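Local coordinates for protein serine Recombinase (Sulfolobus solfataricus, PDB 3LHF) that probably binds DNA and exchanges its strands as a transposon-encoded serine recombinase, of which this chain is the resolvase-type domain, at residues D[8-13]-D[38-43]; D[67-72]-D[94-99]. The protein carries 1 engineered substitution. All blocks are in the same frame, centred on the assembly; numbering follows the deposited sequence.

Interaction 1: D[8-13]-D[38-43]. Engineered in segment 38-43: Gly43 (natural residue Lys).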
# COMPACT_ATOMS: atom_id res chain seq x y z
N ALA D 8 5.90 16.74 1.55
CA ALA D 8 5.88 16.95 0.13
C ALA D 8 6.79 16.00 -0.61
O ALA D 8 7.82 15.65 -0.11
CB ALA D 8 6.23 18.35 -0.17
N ARG D 9 6.38 15.58 -1.79
CA ARG D 9 7.15 14.70 -2.62
C ARG D 9 6.91 14.97 -4.08
O ARG D 9 5.84 15.35 -4.47
CB ARG D 9 6.76 13.26 -2.30
CG ARG D 9 7.60 12.26 -2.98
CD ARG D 9 6.92 10.94 -3.01
NE ARG D 9 5.53 11.04 -3.43
CZ ARG D 9 5.10 10.95 -4.67
NH1 ARG D 9 5.92 10.75 -5.66
NH2 ARG D 9 3.82 11.06 -4.92
N VAL D 10 7.92 14.76 -4.89
CA VAL D 10 7.76 14.70 -6.32
C VAL D 10 8.54 13.52 -6.78
O VAL D 10 9.46 13.09 -6.13
CB VAL D 10 8.27 15.93 -7.06
CG1 VAL D 10 7.59 17.17 -6.59
CG2 VAL D 10 9.74 16.04 -6.98
N SER D 11 8.12 12.96 -7.90
CA SER D 11 8.68 11.74 -8.43
C SER D 11 10.11 11.77 -8.90
O SER D 11 10.82 10.83 -8.68
CB SER D 11 7.79 11.19 -9.52
OG SER D 11 6.87 10.32 -8.93
N SER D 12 10.51 12.84 -9.54
CA SER D 12 11.75 12.88 -10.28
C SER D 12 12.58 14.12 -10.00
O SER D 12 12.08 15.11 -9.54
CB SER D 12 11.44 12.75 -11.77
OG SER D 12 12.39 13.40 -12.56
N SER D 13 13.86 14.05 -10.30
CA SER D 13 14.78 15.16 -10.14
C SER D 13 14.47 16.30 -11.10
O SER D 13 14.90 17.41 -10.90
CB SER D 13 16.21 14.70 -10.27
OG SER D 13 16.58 14.53 -11.60
N THR D 38 10.23 16.60 2.87
CA THR D 38 10.11 16.38 1.46
C THR D 38 10.86 15.13 1.04
O THR D 38 11.81 14.73 1.66
CB THR D 38 10.63 17.55 0.68
OG1 THR D 38 12.04 17.46 0.59
CG2 THR D 38 10.28 18.81 1.34
N ASP D 39 10.41 14.52 -0.03
CA ASP D 39 11.04 13.34 -0.54
C ASP D 39 11.17 13.43 -2.03
O ASP D 39 10.39 14.07 -2.68
CB ASP D 39 10.22 12.11 -0.20
CG ASP D 39 10.70 11.42 1.03
OD1 ASP D 39 11.81 10.94 1.02
OD2 ASP D 39 9.96 11.34 2.00
N ILE D 40 12.18 12.77 -2.56
CA ILE D 40 12.23 12.54 -3.97
C ILE D 40 12.19 11.05 -4.18
O ILE D 40 12.94 10.30 -3.60
CB ILE D 40 13.45 13.15 -4.62
CG1 ILE D 40 13.26 14.64 -4.76
CG2 ILE D 40 13.63 12.62 -5.98
CD1 ILE D 40 14.23 15.42 -4.04
N GLY D 41 11.25 10.64 -4.99
CA GLY D 41 11.10 9.27 -5.36
C GLY D 41 9.66 9.11 -5.61
O GLY D 41 8.91 10.00 -5.32
N SER D 42 9.28 7.97 -6.13
CA SER D 42 7.89 7.67 -6.37
C SER D 42 7.16 7.37 -5.09
O SER D 42 7.75 6.95 -4.12
CB SER D 42 7.77 6.51 -7.33
OG SER D 42 6.47 5.98 -7.35
N GLY D 43 5.86 7.59 -5.10
CA GLY D 43 4.97 7.30 -4.00
C GLY D 43 4.84 5.82 -3.70
O GLY D 43 4.32 5.44 -2.69
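The guanidinium of Arg9 lies over the start of Gly43, whose backbone N sits 3.2 Å from Arg9 NH1, above the plane and toward its rim; as both are donors, this is packing, not a bond. The segments are the C-terminal ends of two adjacent strands and the loops after them, in a beta-alpha-beta unit (strand 3-10, helix 16-29, strand 35-40) of the resolvase-type fold, and the Arg-Val-Ser run from Arg9 belongs to the signature of serine recombinases. Arg9 bends at its third torsion (chi3 47°), turning its end back over the loop that follows strand 35-40. There NH1 gives Gly41 O a nearly straight bond of 3.1 Å (165°), in the guanidinium plane and on a carbonyl lone pair, while NE is held by Arg73 O. Gly43 is engineered, replacing a lysine. Arg9 CG rests 3.8 Å from Asp39 CB, and the Asp39 carboxylate is held by Tyr7 OH and Gly50 N. On the opposite face, Ala8 and Val10 pack on Leu19 and Gln22 of helix 16-29, and Val10 CG2 approaches Ile40 CG1 at 4.4 Å. Past the weak Val10 N to Asp39 O bond, Gly41 N donates to Val10 O at 3.2 Å.

Interaction 2: D[67-72]-D[94-99]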
# COMPACT_ATOMS: atom_id res chain seq x y z
N VAL D 67 -0.02 17.47 6.75
CA VAL D 67 -0.67 18.07 5.62
C VAL D 67 0.05 17.83 4.30
O VAL D 67 1.22 18.11 4.17
CB VAL D 67 -0.77 19.54 5.85
CG1 VAL D 67 -1.63 20.16 4.83
CG2 VAL D 67 -1.25 19.80 7.23
N VAL D 68 -0.66 17.32 3.31
CA VAL D 68 -0.13 17.10 1.97
C VAL D 68 -1.02 17.70 0.91
O VAL D 68 -2.17 17.91 1.13
CB VAL D 68 0.01 15.65 1.67
CG1 VAL D 68 0.96 15.04 2.60
CG2 VAL D 68 -1.34 14.98 1.73
N ALA D 69 -0.44 18.05 -0.22
CA ALA D 69 -1.16 18.63 -1.34
C ALA D 69 -2.18 17.73 -2.05
O ALA D 69 -3.21 18.19 -2.47
CB ALA D 69 -0.21 19.23 -2.32
N TYR D 70 -1.84 16.46 -2.20
CA TYR D 70 -2.71 15.43 -2.71
C TYR D 70 -2.47 14.20 -1.87
O TYR D 70 -1.43 14.05 -1.27
CB TYR D 70 -2.37 15.09 -4.16
CG TYR D 70 -2.27 16.23 -5.12
CD1 TYR D 70 -3.38 16.92 -5.55
CD2 TYR D 70 -1.06 16.59 -5.63
CE1 TYR D 70 -3.27 17.94 -6.44
CE2 TYR D 70 -0.95 17.60 -6.51
CZ TYR D 70 -2.05 18.27 -6.91
OH TYR D 70 -1.90 19.29 -7.79
N PRO D 71 -3.41 13.28 -1.84
CA PRO D 71 -3.21 12.03 -1.11
C PRO D 71 -2.11 11.24 -1.79
O PRO D 71 -1.49 10.39 -1.21
CB PRO D 71 -4.55 11.35 -1.24
CG PRO D 71 -5.46 12.42 -1.39
CD PRO D 71 -4.81 13.43 -2.22
N ASP D 72 -1.86 11.61 -3.03
CA ASP D 72 -0.92 11.00 -3.93
C ASP D 72 0.44 11.11 -3.30
O ASP D 72 1.26 10.23 -3.39
CB ASP D 72 -0.92 11.89 -5.17
CG ASP D 72 -0.57 11.16 -6.43
OD1 ASP D 72 0.55 10.70 -6.58
OD2 ASP D 72 -1.40 11.10 -7.31
N VAL D 94 -4.52 15.90 6.61
CA VAL D 94 -5.20 16.94 5.89
C VAL D 94 -4.66 16.95 4.47
O VAL D 94 -3.48 16.93 4.25
CB VAL D 94 -5.01 18.26 6.59
CG1 VAL D 94 -5.52 19.36 5.80
CG2 VAL D 94 -5.68 18.23 7.88
N VAL D 95 -5.57 16.93 3.52
CA VAL D 95 -5.25 16.85 2.11
C VAL D 95 -5.81 18.06 1.40
O VAL D 95 -6.98 18.21 1.32
CB VAL D 95 -5.88 15.60 1.48
CG1 VAL D 95 -5.69 15.60 0.01
CG2 VAL D 95 -5.32 14.36 2.06
N ILE D 96 -4.96 18.93 0.88
CA ILE D 96 -5.46 20.17 0.36
C ILE D 96 -6.05 20.10 -1.04
O ILE D 96 -6.79 20.95 -1.42
CB ILE D 96 -4.50 21.37 0.55
CG1 ILE D 96 -3.15 21.13 -0.07
CG2 ILE D 96 -4.28 21.69 2.03
CD1 ILE D 96 -2.11 22.02 0.52
N ASN D 97 -5.76 19.06 -1.80
CA ASN D 97 -6.41 18.87 -3.08
C ASN D 97 -6.83 17.44 -3.21
O ASN D 97 -6.02 16.57 -3.32
CB ASN D 97 -5.51 19.25 -4.24
CG ASN D 97 -5.21 20.70 -4.27
OD1 ASN D 97 -6.00 21.52 -3.88
ND2 ASN D 97 -4.04 21.02 -4.71
N GLN D 98 -8.13 17.22 -3.18
CA GLN D 98 -8.67 15.89 -3.13
C GLN D 98 -8.80 15.23 -4.50
O GLN D 98 -9.88 15.01 -4.97
CB GLN D 98 -10.00 15.95 -2.43
CG GLN D 98 -10.36 14.74 -1.67
CD GLN D 98 -9.80 14.71 -0.30
OE1 GLN D 98 -10.03 15.60 0.50
NE2 GLN D 98 -9.05 13.68 -0.01
N GLU D 99 -7.67 14.91 -5.11
CA GLU D 99 -7.61 14.40 -6.48
C GLU D 99 -6.35 13.59 -6.79
O GLU D 99 -5.37 13.63 -6.07
CB GLU D 99 -7.69 15.57 -7.45
CG GLU D 99 -7.26 15.27 -8.84
CD GLU D 99 -7.21 16.50 -9.68
OE1 GLU D 99 -6.77 17.52 -9.17
OE2 GLU D 99 -7.61 16.45 -10.85
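The Tyr70 ring meets Asn97 obliquely, with CE1 of Tyr70 3.4 Å from CB of Asn97, and Glu99 O also approaches the ring at a slant. Over one ring face, toward its rim, lies CB of Ala69. With CG set anti to the carbonyl carbon (chi1 -51°), the tyrosine is swung alongside the loop 97-99. Replacing Tyr70 by an alanine is likely to open a gap beside Asn97 CB and Glu99 O, since the ring packing would be gone. The next residue, Pro71, crosses Val95 at about a right angle, and its CD is 3.2 Å from Val95 CG1, tighter than a normal carbon contact. These loops leave neighbouring parallel strands, 63-68 and 92-95, the latter outermost in the four-stranded sheet and joined to its neighbour by a beta-alpha-beta crossover whose connection holds the short helix 71-74 and helix 79-88. Val68 N donates to Val94 O, and Ile96 N to Val68 O, each at 3.0 Å and nearly along the C=O axis; the following bond, Asn97 N to Ala69 O, is weak. Val67 and Val94 lie side by side, CG1 to CG1 4.1 Å. Ile96 carries CG1 between its backbone N and carbonyl carbon (chi1 58°), which brings that atom to 3.4 Å from Ala69 CA, and Tyr25 of helix 16-29 touches both residues. Gln98 centres an inverse gamma turn.

Interactions 1 and 2 show loops meeting at the C-terminal end of a parallel sheet: each joins an outer strand to an inner one, and the inner strands, 3-10 and 63-68, are neighbours. Both rest against helix 16-29. Interaction 1 is the more buried, with Ala8, Arg9, Val10, Asp39 and Gly43 inside against Val67, Val68 and Ala69 in interaction 2; Ile40 and Gln98 are exposed at their margins. Interaction 1 is built around a buried arginine whose donors are shared among backbone carbonyls, whereas interaction 2 relies on valines, a proline and a tyrosine ring, and the hydrogen bonds between its two segments are main-chain ones. Arg9 NH2 lies 3.1 Å from Asp72 O, a probable hydrogen bond which would tie the first strand to helix 71-74.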